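Local coordinates for protein ketosynthase (Streptomyces sp. MSC090213JE08, PDB 6KXD) that probably catalyses the decarboxylative condensation of an acyl group with malonyl-ACP, extending the chain in a highly reducing type II polyketide synthase, at residues 98-103 against 154-159; 103-108 against 159-164; 198-203 against 229-234; 296-301 against 323-328; 387-392 against 401-406. One frame throughout, in Å; residues are numbered along the deposited sequence.

The five contacts sample both halves of one ketosynthase fold. Interactions 1 and 2 join consecutive elements of the same two chain regions: the helix ends at 98-103 and 154-159 pack through a leucine and a methionine, partly buried, and the chain then runs straight into the parallel strands of interaction 2, which are buried, partly against the partner subunit, and bond by backbone. Interactions 4 and 5 likewise adjoin, with strand 297-299 lying beside 387-394, so that parallel and antiparallel pairing meet in one buried region. Interaction 3, its centre about 24 to 30 Å from the other centres, is also buried; it joins mostly loop segments, by one antiparallel backbone pair and a glutamate that accepts a backbone N-H.

Interaction 1: residues 98-103 against 154-159; sequences DDLGER and RELRMP
Leu100 and Met158 carry the apolar part of this contact. Leu100 CB lies 3.7 Å from Met158 CG and no farther from the sulfur, and the two side chains cross obliquely. Met158 stays extended as far as SD and then bends at its last torsion (chi3 70°). That bend brings the methyl CE to 4.0 Å from Leu100 CD2, so the methyl lies against CD2 and the Leu100 carbonyl oxygen. Leu156 adds a looser touch, its CB 4.3 Å from Leu100 CD1.

A second group of contacts is made by the main chain. Gly101 CA approaches Arg157 O at 3.7 Å, a plain van der Waals meeting, while the ring carbon CD of Pro159 brushes Gly101 O at the margin. Arg157 takes a positive phi (61°) in a Schellman motif, which takes the chain out of helix 147-156 and into the turn leading to Met158. In the other segment, the bond from Arg103 N to Leu100 O (3.0 Å) folds the backbone at the corresponding place.

The charged groups point elsewhere: the Arg157 guanidinium forms a salt bridge with Asp262 of the partner subunit, and Glu155 forms one with Arg87. Beneath the apolar cluster, Leu100 and Leu156 both rest on Val90 of helix 77-93, and they reach strand 191-198 at Ile191 and Leu193 respectively.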
# COMPACT_ATOMS: atom_id res chain seq x y z
N ASP A 98 -2.24 -20.84 17.26
CA ASP A 98 -3.46 -21.13 18.01
C ASP A 98 -4.06 -19.83 18.56
O ASP A 98 -5.26 -19.61 18.43
CB ASP A 98 -3.20 -22.15 19.13
CG ASP A 98 -2.75 -23.52 18.66
OD1 ASP A 98 -3.12 -23.90 17.53
OD2 ASP A 98 -2.03 -24.19 19.43
N ASP A 99 -3.22 -18.97 19.14
CA ASP A 99 -3.63 -17.66 19.74
C ASP A 99 -4.11 -16.69 18.65
O ASP A 99 -4.91 -15.78 18.90
CB ASP A 99 -2.47 -17.01 20.50
CG ASP A 99 -1.66 -17.94 21.41
OD1 ASP A 99 -2.00 -19.15 21.51
OD2 ASP A 99 -0.68 -17.45 21.99
N LEU A 100 -3.57 -16.87 17.43
CA LEU A 100 -3.77 -15.94 16.34
C LEU A 100 -5.05 -16.29 15.57
O LEU A 100 -5.74 -15.38 15.11
CB LEU A 100 -2.55 -16.01 15.41
CG LEU A 100 -1.25 -15.47 16.01
CD1 LEU A 100 -0.04 -15.97 15.23
CD2 LEU A 100 -1.25 -13.96 16.10
N GLY A 101 -5.31 -17.59 15.38
CA GLY A 101 -6.48 -18.08 14.63
C GLY A 101 -7.77 -17.53 15.21
O GLY A 101 -8.76 -17.35 14.49
N GLU A 102 -7.72 -17.24 16.52
CA GLU A 102 -8.85 -16.83 17.35
C GLU A 102 -9.11 -15.33 17.23
O GLU A 102 -10.18 -14.86 17.61
CB GLU A 102 -8.59 -17.15 18.83
CG GLU A 102 -9.03 -18.54 19.28
CD GLU A 102 -10.39 -18.97 18.76
OE1 GLU A 102 -10.46 -19.47 17.61
OE2 GLU A 102 -11.38 -18.79 19.49
N ARG A 103 -8.12 -14.57 16.75
CA ARG A 103 -8.15 -13.14 16.84
C ARG A 103 -8.48 -12.52 15.48
O ARG A 103 -7.98 -12.94 14.43
CB ARG A 103 -6.84 -12.62 17.42
CG ARG A 103 -6.97 -12.16 18.87
CD ARG A 103 -5.81 -12.56 19.74
NE ARG A 103 -5.47 -11.40 20.55
CZ ARG A 103 -4.24 -11.08 20.92
NH1 ARG A 103 -3.34 -12.03 21.11
NH2 ARG A 103 -3.92 -9.81 21.08
N ARG A 154 -1.98 -16.72 5.58
CA ARG A 154 -1.94 -18.12 5.17
C ARG A 154 -0.99 -18.91 6.07
O ARG A 154 -1.33 -19.98 6.58
CB ARG A 154 -1.53 -18.25 3.70
CG ARG A 154 -2.64 -17.87 2.74
CD ARG A 154 -2.25 -18.14 1.31
NE ARG A 154 -1.97 -19.54 1.08
CZ ARG A 154 -1.29 -19.99 0.03
NH1 ARG A 154 -0.91 -19.14 -0.91
NH2 ARG A 154 -1.00 -21.28 -0.08
N GLU A 155 0.23 -18.42 6.20
CA GLU A 155 1.26 -19.12 6.98
C GLU A 155 0.89 -19.22 8.47
O GLU A 155 1.12 -20.26 9.12
CB GLU A 155 2.58 -18.38 6.81
CG GLU A 155 3.69 -18.95 7.64
CD GLU A 155 4.13 -20.37 7.29
OE1 GLU A 155 3.75 -20.86 6.21
OE2 GLU A 155 4.86 -20.97 8.12
N LEU A 156 0.29 -18.16 9.04
CA LEU A 156 -0.01 -18.17 10.45
C LEU A 156 -1.42 -18.71 10.73
O LEU A 156 -1.82 -18.75 11.92
CB LEU A 156 0.20 -16.77 11.02
CG LEU A 156 1.64 -16.28 10.87
CD1 LEU A 156 1.77 -14.88 11.42
CD2 LEU A 156 2.60 -17.24 11.54
N ARG A 157 -2.13 -19.12 9.68
CA ARG A 157 -3.45 -19.73 9.76
C ARG A 157 -4.45 -18.78 10.40
O ARG A 157 -5.19 -19.14 11.30
CB ARG A 157 -3.33 -21.05 10.54
CG ARG A 157 -2.41 -22.05 9.86
CD ARG A 157 -2.97 -22.55 8.56
NE ARG A 157 -4.26 -23.20 8.76
CZ ARG A 157 -5.13 -23.48 7.80
NH1 ARG A 157 -4.84 -23.19 6.53
NH2 ARG A 157 -6.30 -24.01 8.11
N MET A 158 -4.47 -17.54 9.90
CA MET A 158 -5.30 -16.50 10.40
C MET A 158 -6.27 -16.08 9.31
O MET A 158 -5.94 -15.28 8.43
CB MET A 158 -4.46 -15.30 10.79
CG MET A 158 -3.49 -15.58 11.89
SD MET A 158 -2.32 -14.25 12.17
CE MET A 158 -3.42 -13.02 12.88
N PRO A 159 -7.52 -16.60 9.30
CA PRO A 159 -8.47 -16.24 8.25
C PRO A 159 -9.15 -14.90 8.52
O PRO A 159 -9.58 -14.24 7.56
CB PRO A 159 -9.48 -17.39 8.25
CG PRO A 159 -9.42 -17.92 9.67
CD PRO A 159 -8.00 -17.71 10.15

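Interaction 2: residues 103-108 against 159-164; sequences RQAVIT and PNVEAT
Ile107 and Val161 pack across the junction of two parallel strands, on the face that also carries Ala105 and Ala163. Followed outward, Ile107 meets the same neighbour at each step: CB is 4.0 Å from Val161 CG1, CG1 is 3.7 Å from that methyl, and CD1 closes to 3.5 Å. Having CG1 anti to the carbonyl carbon (chi1 -61°) sends the chain along this valine, and at its tip CD1 also comes within 3.8 Å of Val161 CG2. Beyond Val161, the isoleucine touches Ile152 and Ala153 of helix 147-156.

The other face carries Val106, Thr108, Glu162 and Thr164. Val106 and Glu162 run side by side, with Val106 CG2 3.6 Å from Glu162 OE1. This buried carboxylate is well supplied with donors: OE1 accepts a water at 2.6 Å and a salt bridge from Arg190 of the partner subunit, while OE2 is bonded to Tyr179 and to Asn186 of the partner subunit. The water also receives a weak bond from Gln104 NE2.

Backbone bonds alternate between the strands, among them Ile107 N to Glu162 O at 2.9 Å. At the start of the pair, Asn160 centres an inverse gamma turn; its ND2 lies 3.3 Å from Gln104 CB, the two amide planes being 36° apart, and a water joins Asn160 N to Arg103 O. Strand 105-110, flanked by 161-166 and by 191-198, forms with them the parallel part of the sheet in the N-terminal half of a thiolase fold.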
# COMPACT_ATOMS: atom_id res chain seq x y z
N ARG A 103 -8.12 -14.57 16.75
CA ARG A 103 -8.15 -13.14 16.84
C ARG A 103 -8.48 -12.52 15.48
O ARG A 103 -7.98 -12.94 14.43
CB ARG A 103 -6.84 -12.62 17.42
CG ARG A 103 -6.97 -12.16 18.87
CD ARG A 103 -5.81 -12.56 19.74
NE ARG A 103 -5.47 -11.40 20.55
CZ ARG A 103 -4.24 -11.08 20.92
NH1 ARG A 103 -3.34 -12.03 21.11
NH2 ARG A 103 -3.92 -9.81 21.08
N GLN A 104 -9.38 -11.53 15.52
CA GLN A 104 -9.53 -10.64 14.39
C GLN A 104 -8.29 -9.75 14.40
O GLN A 104 -7.89 -9.22 15.42
CB GLN A 104 -10.81 -9.79 14.47
CG GLN A 104 -11.02 -9.00 13.19
CD GLN A 104 -12.19 -8.05 13.20
OE1 GLN A 104 -13.16 -8.25 13.94
NE2 GLN A 104 -12.11 -7.01 12.39
N ALA A 105 -7.66 -9.59 13.24
CA ALA A 105 -6.36 -8.94 13.24
C ALA A 105 -6.22 -8.17 11.94
O ALA A 105 -6.90 -8.46 10.93
CB ALA A 105 -5.27 -9.97 13.37
N VAL A 106 -5.31 -7.21 11.99
CA VAL A 106 -4.90 -6.55 10.83
C VAL A 106 -3.47 -7.03 10.54
O VAL A 106 -2.66 -7.08 11.44
CB VAL A 106 -5.02 -5.02 10.97
CG1 VAL A 106 -4.22 -4.28 9.92
CG2 VAL A 106 -6.47 -4.58 10.93
N ILE A 107 -3.20 -7.33 9.26
CA ILE A 107 -1.86 -7.62 8.78
C ILE A 107 -1.59 -6.64 7.66
O ILE A 107 -2.26 -6.66 6.67
CB ILE A 107 -1.75 -9.06 8.27
CG1 ILE A 107 -2.03 -10.08 9.37
CG2 ILE A 107 -0.39 -9.28 7.61
CD1 ILE A 107 -2.02 -11.51 8.87
N THR A 108 -0.64 -5.76 7.88
CA THR A 108 -0.39 -4.69 6.93
C THR A 108 1.12 -4.62 6.74
O THR A 108 1.86 -4.42 7.71
CB THR A 108 -1.13 -3.43 7.38
OG1 THR A 108 -0.80 -2.36 6.48
CG2 THR A 108 -0.79 -3.05 8.79
N PRO A 159 -7.52 -16.60 9.30
CA PRO A 159 -8.47 -16.24 8.25
C PRO A 159 -9.15 -14.90 8.52
O PRO A 159 -9.58 -14.24 7.56
CB PRO A 159 -9.48 -17.39 8.25
CG PRO A 159 -9.42 -17.92 9.67
CD PRO A 159 -8.00 -17.71 10.15
N ASN A 160 -9.23 -14.53 9.80
CA ASN A 160 -10.00 -13.39 10.26
C ASN A 160 -9.11 -12.15 10.29
O ASN A 160 -8.89 -11.56 11.32
CB ASN A 160 -10.68 -13.64 11.61
CG ASN A 160 -11.77 -12.61 11.86
OD1 ASN A 160 -12.20 -11.92 10.93
ND2 ASN A 160 -12.22 -12.49 13.11
N VAL A 161 -8.58 -11.81 9.11
CA VAL A 161 -7.58 -10.83 8.94
C VAL A 161 -8.03 -9.88 7.84
O VAL A 161 -8.52 -10.33 6.80
CB VAL A 161 -6.28 -11.57 8.57
CG1 VAL A 161 -5.30 -10.73 7.78
CG2 VAL A 161 -5.67 -12.12 9.85
N GLU A 162 -7.77 -8.59 8.07
CA GLU A 162 -7.65 -7.60 7.01
C GLU A 162 -6.18 -7.54 6.59
O GLU A 162 -5.35 -7.02 7.31
CB GLU A 162 -8.13 -6.27 7.55
CG GLU A 162 -8.21 -5.17 6.51
CD GLU A 162 -8.54 -3.85 7.18
OE1 GLU A 162 -8.87 -3.87 8.39
OE2 GLU A 162 -8.45 -2.81 6.52
N ALA A 163 -5.90 -8.08 5.43
CA ALA A 163 -4.53 -8.16 4.86
C ALA A 163 -4.37 -7.07 3.81
O ALA A 163 -4.87 -7.20 2.73
CB ALA A 163 -4.29 -9.51 4.26
N THR A 164 -3.71 -5.99 4.21
CA THR A 164 -3.57 -4.84 3.41
C THR A 164 -2.09 -4.61 3.15
O THR A 164 -1.30 -4.36 4.08
CB THR A 164 -4.14 -3.60 4.12
OG1 THR A 164 -5.50 -3.87 4.42
CG2 THR A 164 -4.08 -2.38 3.24
O HOH W 1 -7.81 -15.11 12.25
O HOH W 2 -10.28 -5.17 10.15

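Interaction 3: residues 198-203 against 229-234; sequences DAVCRK and ILTGEG
Glu233 reaches across to Val200, its OE1 accepting the backbone N at 2.7 Å through the anti lone pair, with an N-H...O angle of 166°. The same oxygen takes a salt bridge from Arg44, while OE2 is bonded to Tyr81 OH and Val58 N, so both carboxylate oxygens are gripped twice. CG stands between the backbone N and the carbonyl carbon (chi1 60°), from where the extended chain passes Val200 CG2 at about a right angle, Glu233 CG to Val200 CG2 being 3.6 Å. A glutamine here would keep an acceptor, but would probably leave Arg44 without its charged mate.

Asp198 and Gly234 satisfy each other in an antiparallel hydrogen-bonded pair, Asp198 N to Gly234 O at 3.0 Å and Gly234 N to Asp198 O at 2.9 Å. The carboxylate of Asp198 is occupied too: OD1 receives Ala199 N at 3.2 Å, and OD2 receives the backbone N of Thr112, Asp113 and Gly339. A water accepts from Cys201 N at 3.0 Å and is also bonded to Thr231 OG1.

The pair sits where strand 191-198 ends and strand 234-242 begins; beyond it Cys201 N-caps helix 202-210, and Ala199 packs on helix 77-93.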
# COMPACT_ATOMS: atom_id res chain seq x y z
N ASP A 198 10.74 -5.98 1.23
CA ASP A 198 11.09 -5.83 -0.13
C ASP A 198 12.28 -6.73 -0.45
O ASP A 198 12.92 -7.23 0.46
CB ASP A 198 11.49 -4.40 -0.44
CG ASP A 198 10.67 -3.87 -1.59
OD1 ASP A 198 10.68 -4.52 -2.69
OD2 ASP A 198 9.97 -2.90 -1.32
N ALA A 199 12.53 -6.93 -1.73
CA ALA A 199 13.60 -7.76 -2.18
C ALA A 199 14.40 -7.00 -3.21
O ALA A 199 13.84 -6.37 -4.10
CB ALA A 199 13.05 -9.04 -2.75
N VAL A 200 15.73 -7.16 -3.13
CA VAL A 200 16.62 -6.56 -4.12
C VAL A 200 16.21 -7.02 -5.52
O VAL A 200 15.88 -8.19 -5.79
CB VAL A 200 18.09 -6.85 -3.77
CG1 VAL A 200 19.01 -6.69 -4.97
CG2 VAL A 200 18.53 -5.99 -2.61
N CYS A 201 16.18 -6.07 -6.44
CA CYS A 201 15.81 -6.38 -7.78
C CYS A 201 16.53 -5.44 -8.74
O CYS A 201 16.99 -4.37 -8.36
CB CYS A 201 14.31 -6.30 -8.02
SG CYS A 201 13.63 -4.67 -7.60
N ARG A 202 16.54 -5.86 -9.99
CA ARG A 202 17.15 -5.10 -11.06
C ARG A 202 16.39 -3.78 -11.25
O ARG A 202 17.01 -2.74 -11.43
CB ARG A 202 17.17 -5.97 -12.30
CG ARG A 202 17.62 -5.26 -13.56
CD ARG A 202 17.40 -6.22 -14.71
NE ARG A 202 17.98 -5.70 -15.93
CZ ARG A 202 19.05 -6.20 -16.52
NH1 ARG A 202 19.82 -7.09 -15.91
NH2 ARG A 202 19.31 -5.85 -17.76
N LYS A 203 15.05 -3.82 -11.14
CA LYS A 203 14.25 -2.60 -11.33
C LYS A 203 14.79 -1.48 -10.43
O LYS A 203 15.06 -0.36 -10.91
CB LYS A 203 12.76 -2.87 -11.09
CG LYS A 203 11.87 -1.62 -11.09
CD LYS A 203 10.64 -1.79 -10.20
CE LYS A 203 9.81 -0.54 -10.02
NZ LYS A 203 8.65 -0.81 -9.13
N ILE A 229 22.77 6.12 -2.22
CA ILE A 229 22.25 5.02 -1.48
C ILE A 229 22.90 3.73 -1.98
O ILE A 229 23.46 3.67 -3.06
CB ILE A 229 20.72 4.93 -1.66
CG1 ILE A 229 20.32 4.40 -3.03
CG2 ILE A 229 20.04 6.27 -1.36
CD1 ILE A 229 18.91 3.77 -3.06
N LEU A 230 22.64 2.66 -1.22
CA LEU A 230 22.70 1.32 -1.76
C LEU A 230 21.30 0.73 -1.62
O LEU A 230 20.67 1.00 -0.63
CB LEU A 230 23.68 0.48 -0.94
CG LEU A 230 25.16 0.81 -1.10
CD1 LEU A 230 25.97 0.06 -0.04
CD2 LEU A 230 25.65 0.49 -2.50
N THR A 231 20.85 -0.00 -2.64
CA THR A 231 19.55 -0.71 -2.60
C THR A 231 19.68 -1.88 -1.62
O THR A 231 20.76 -2.50 -1.48
CB THR A 231 19.12 -1.17 -3.98
OG1 THR A 231 20.00 -2.19 -4.43
CG2 THR A 231 19.10 -0.08 -5.02
N GLY A 232 18.60 -2.11 -0.89
CA GLY A 232 18.53 -3.04 0.18
C GLY A 232 17.24 -3.83 0.10
O GLY A 232 16.54 -3.78 -0.90
N GLU A 233 17.03 -4.64 1.13
CA GLU A 233 15.93 -5.51 1.17
C GLU A 233 15.77 -6.06 2.58
O GLU A 233 16.53 -5.76 3.49
CB GLU A 233 16.11 -6.64 0.17
CG GLU A 233 17.36 -7.50 0.43
CD GLU A 233 17.39 -8.80 -0.34
OE1 GLU A 233 16.73 -8.90 -1.39
OE2 GLU A 233 18.07 -9.72 0.14
N GLY A 234 14.73 -6.87 2.74
CA GLY A 234 14.47 -7.48 4.00
C GLY A 234 13.04 -7.28 4.42
O GLY A 234 12.22 -6.92 3.64
O HOH W 3 17.73 -3.51 -5.87

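Interaction 4: residues 296-301 against 323-328; sequences DFISAH and APPRTV
The ring of Phe297 meets Val328 obliquely, its CE2 3.8 Å from Val328 CG2. This contact belongs to a beta-alpha-beta unit, in which strand 297-299 leads through helix 306-320 to the parallel strand 326-328. The ring reaches that methyl with CG placed between the backbone N and the carbonyl carbon (chi1 77°). Separately, the pairing of the backbones sets Phe297 CB 3.2 Å from Arg326 O. Ile358 of strand 357-358 touches both Phe297 and Val328, and Val388 packs against the phenylalanine as well. The other flat group, the Arg326 guanidinium, is also approached at a slant, by the carbonyl oxygen of Asp296; the Asp296 carboxylate is bonded instead to the backbone N of Arg386 and Ile387.

Ile298 and Thr327 share the opposite face of the sheet. Ile298 CD1 presses on the Pro325 ring at CG, at 3.3 Å a tighter approach than usual between carbons. Farther along, Ala300 CB rests 3.7 Å from Thr327 CG2.

Three backbone bonds tie the strands together: Ile298 N to Arg326 O and Val328 N to Ile298 O, both 2.9 Å, and then Ala300 N to Val328 O at 2.7 Å. The Thr327 hydroxyl turns back along its own segment, where OG1 donates to Pro325 O at 2.9 Å from a position 42° out of that carbonyl's plane.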
# COMPACT_ATOMS: atom_id res chain seq x y z
N ASP A 296 14.12 11.90 22.24
CA ASP A 296 15.49 11.54 22.57
C ASP A 296 16.34 11.46 21.32
O ASP A 296 17.46 11.92 21.33
CB ASP A 296 15.49 10.27 23.42
CG ASP A 296 14.82 10.58 24.74
OD1 ASP A 296 15.18 11.64 25.32
OD2 ASP A 296 13.88 9.86 25.11
N PHE A 297 15.82 10.86 20.24
CA PHE A 297 16.48 10.96 18.95
C PHE A 297 15.45 10.73 17.83
O PHE A 297 14.37 10.23 18.05
CB PHE A 297 17.70 10.04 18.84
CG PHE A 297 17.42 8.57 18.61
CD1 PHE A 297 17.10 7.75 19.68
CD2 PHE A 297 17.41 8.04 17.33
CE1 PHE A 297 16.83 6.40 19.47
CE2 PHE A 297 17.11 6.70 17.12
CZ PHE A 297 16.85 5.88 18.19
N ILE A 298 15.83 11.19 16.64
CA ILE A 298 15.13 10.95 15.42
C ILE A 298 15.89 9.88 14.68
O ILE A 298 17.12 10.00 14.48
CB ILE A 298 15.03 12.25 14.60
CG1 ILE A 298 14.31 13.33 15.39
CG2 ILE A 298 14.41 11.97 13.23
CD1 ILE A 298 14.54 14.75 14.89
N SER A 299 15.17 8.82 14.29
CA SER A 299 15.61 7.90 13.26
C SER A 299 15.17 8.51 11.91
O SER A 299 13.97 8.52 11.57
CB SER A 299 15.02 6.52 13.45
OG SER A 299 15.25 5.71 12.30
N ALA A 300 16.14 9.07 11.20
CA ALA A 300 15.94 9.85 10.02
C ALA A 300 15.61 8.93 8.85
O ALA A 300 16.02 7.79 8.84
CB ALA A 300 17.17 10.66 9.72
N HIS A 301 14.85 9.46 7.88
CA HIS A 301 14.69 8.82 6.59
C HIS A 301 16.08 8.65 5.97
O HIS A 301 16.44 7.58 5.43
CB HIS A 301 13.77 9.62 5.68
CG HIS A 301 13.62 9.02 4.33
ND1 HIS A 301 13.16 7.72 4.13
CD2 HIS A 301 13.82 9.54 3.11
CE1 HIS A 301 13.16 7.49 2.83
NE2 HIS A 301 13.53 8.58 2.20
N ALA A 323 18.40 23.66 17.91
CA ALA A 323 18.92 22.52 18.73
C ALA A 323 18.02 21.28 18.60
O ALA A 323 17.46 20.80 19.58
CB ALA A 323 19.06 22.96 20.16
N PRO A 324 17.93 20.66 17.40
CA PRO A 324 17.15 19.43 17.25
C PRO A 324 17.76 18.25 18.00
O PRO A 324 18.93 18.28 18.37
CB PRO A 324 17.19 19.19 15.73
CG PRO A 324 18.52 19.78 15.31
CD PRO A 324 18.63 21.03 16.16
N PRO A 325 17.02 17.15 18.21
CA PRO A 325 17.59 15.98 18.88
C PRO A 325 18.62 15.34 17.94
O PRO A 325 18.71 15.69 16.74
CB PRO A 325 16.39 15.08 19.16
CG PRO A 325 15.43 15.43 18.04
CD PRO A 325 15.64 16.91 17.77
N ARG A 326 19.39 14.41 18.50
CA ARG A 326 20.28 13.61 17.72
C ARG A 326 19.47 12.92 16.62
O ARG A 326 18.39 12.43 16.89
CB ARG A 326 20.97 12.56 18.59
CG ARG A 326 22.12 13.15 19.40
CD ARG A 326 22.62 12.26 20.51
NE ARG A 326 21.68 12.19 21.62
CZ ARG A 326 21.97 11.63 22.78
NH1 ARG A 326 23.19 11.16 23.00
NH2 ARG A 326 21.04 11.52 23.72
N THR A 327 20.02 12.91 15.41
CA THR A 327 19.34 12.49 14.23
C THR A 327 20.27 11.50 13.51
O THR A 327 21.27 11.87 12.95
CB THR A 327 18.94 13.70 13.38
OG1 THR A 327 18.02 14.48 14.14
CG2 THR A 327 18.36 13.32 12.04
N VAL A 328 19.86 10.24 13.50
CA VAL A 328 20.65 9.16 13.00
C VAL A 328 19.95 8.51 11.80
O VAL A 328 18.72 8.56 11.68
CB VAL A 328 20.89 8.13 14.11
CG1 VAL A 328 21.35 8.81 15.38
CG2 VAL A 328 19.68 7.25 14.39

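Interaction 5: residues 387-392 against 401-406; sequences IVQNNS and VLILGT
Gln389 packs against Val401 and Ile403 on one face of a beta hairpin. Its CG is anti to the backbone N (chi1 169°), which brings Gln389 CG to 3.4 Å from Val401 CG1, and the chain stays extended beyond it. Ile403 folds at its second torsion (chi2 -62°) and thereby lays its CD1 3.5 Å from Gln389 CB, while its other branch, CG2, meets Ile387 CG2 at 3.7 Å.

At the tip, Gln389 NE2 donates to Asn391 OD1 at 2.6 Å, on a lone pair and in the plane of the Asn391 carbonyl; Gln389 OE1 is bonded to Tyr320 OH, which helps to fix the amide's rotation. A leucine in its place would probably leave both the Asn391 oxygen and the Tyr320 hydroxyl without their mate. Asn391 OD1 also rests beside Val401 CG1, and Asn391 ND2 is bonded to Glu312 OE1.

Asn390 points to the other face, with ND2 bonded to Asn174 OD1 and Ser342 O and with OD1 bonded to Ser299 OG. The backbone bonds come in two reciprocal pairs, Val388 with Leu404 and Asn390 with Leu402; the shortest is Asn390 N to Leu402 O at 2.7 Å.

Helix 274-288 covers the Gln389, Val401 and Ile403 side, helix 341-355 packs on Val388, and strand 297-299 continues the sheet next to 387-394.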
# COMPACT_ATOMS: atom_id res chain seq x y z
N ILE A 387 11.70 8.19 24.22
CA ILE A 387 10.77 8.54 23.13
C ILE A 387 11.59 8.76 21.87
O ILE A 387 12.61 9.48 21.89
CB ILE A 387 9.91 9.76 23.52
CG1 ILE A 387 9.16 9.52 24.84
CG2 ILE A 387 8.96 10.14 22.39
CD1 ILE A 387 8.23 10.65 25.25
N VAL A 388 11.17 8.12 20.77
CA VAL A 388 11.92 8.15 19.54
C VAL A 388 10.97 8.44 18.38
O VAL A 388 9.85 7.99 18.36
CB VAL A 388 12.70 6.84 19.32
CG1 VAL A 388 13.52 6.89 18.04
CG2 VAL A 388 13.57 6.47 20.50
N GLN A 389 11.44 9.28 17.46
CA GLN A 389 10.76 9.60 16.21
C GLN A 389 11.43 8.81 15.08
O GLN A 389 12.64 8.78 14.93
CB GLN A 389 10.76 11.10 16.00
CG GLN A 389 10.31 11.54 14.62
CD GLN A 389 10.41 13.04 14.50
OE1 GLN A 389 10.11 13.77 15.43
NE2 GLN A 389 10.83 13.51 13.34
N ASN A 390 10.61 8.12 14.29
CA ASN A 390 11.09 7.45 13.13
C ASN A 390 10.46 8.08 11.90
O ASN A 390 9.25 7.96 11.70
CB ASN A 390 10.71 5.97 13.19
CG ASN A 390 11.25 5.14 12.06
OD1 ASN A 390 12.46 5.18 11.77
ND2 ASN A 390 10.38 4.34 11.45
N ASN A 391 11.30 8.68 11.06
CA ASN A 391 10.93 9.39 9.91
C ASN A 391 10.95 8.48 8.70
O ASN A 391 11.74 7.55 8.56
CB ASN A 391 11.86 10.54 9.56
CG ASN A 391 11.77 11.72 10.50
OD1 ASN A 391 11.00 11.73 11.45
ND2 ASN A 391 12.56 12.74 10.21
N SER A 392 10.10 8.85 7.74
CA SER A 392 10.13 8.20 6.49
C SER A 392 9.44 9.11 5.50
O SER A 392 8.48 9.80 5.85
CB SER A 392 9.50 6.83 6.56
OG SER A 392 8.08 6.95 6.58
N VAL A 401 5.65 9.64 9.81
CA VAL A 401 6.51 9.78 10.97
C VAL A 401 5.84 9.05 12.13
O VAL A 401 4.64 9.24 12.38
CB VAL A 401 6.73 11.27 11.28
CG1 VAL A 401 7.59 11.42 12.51
CG2 VAL A 401 7.31 11.98 10.07
N LEU A 402 6.60 8.17 12.78
CA LEU A 402 6.13 7.34 13.83
C LEU A 402 6.87 7.70 15.12
O LEU A 402 8.08 7.92 15.07
CB LEU A 402 6.42 5.90 13.43
CG LEU A 402 6.19 4.82 14.49
CD1 LEU A 402 4.70 4.60 14.70
CD2 LEU A 402 6.89 3.53 14.08
N ILE A 403 6.11 7.77 16.21
CA ILE A 403 6.63 8.07 17.55
C ILE A 403 6.34 6.87 18.43
O ILE A 403 5.17 6.49 18.64
CB ILE A 403 6.02 9.34 18.16
CG1 ILE A 403 6.00 10.56 17.23
CG2 ILE A 403 6.72 9.65 19.47
CD1 ILE A 403 7.34 11.07 16.77
N LEU A 404 7.44 6.29 18.95
CA LEU A 404 7.46 5.24 19.92
C LEU A 404 7.96 5.79 21.26
O LEU A 404 8.69 6.78 21.29
CB LEU A 404 8.38 4.14 19.41
CG LEU A 404 7.98 3.50 18.07
CD1 LEU A 404 8.98 2.45 17.67
CD2 LEU A 404 6.60 2.90 18.16
N GLY A 405 7.56 5.12 22.35
CA GLY A 405 7.87 5.48 23.72
C GLY A 405 8.14 4.25 24.57
O GLY A 405 7.76 3.13 24.20
N THR A 406 8.82 4.45 25.71
CA THR A 406 9.03 3.35 26.65
C THR A 406 7.67 3.00 27.25
O THR A 406 6.89 3.90 27.51
CB THR A 406 10.05 3.69 27.75
OG1 THR A 406 11.25 4.16 27.14
CG2 THR A 406 10.38 2.50 28.63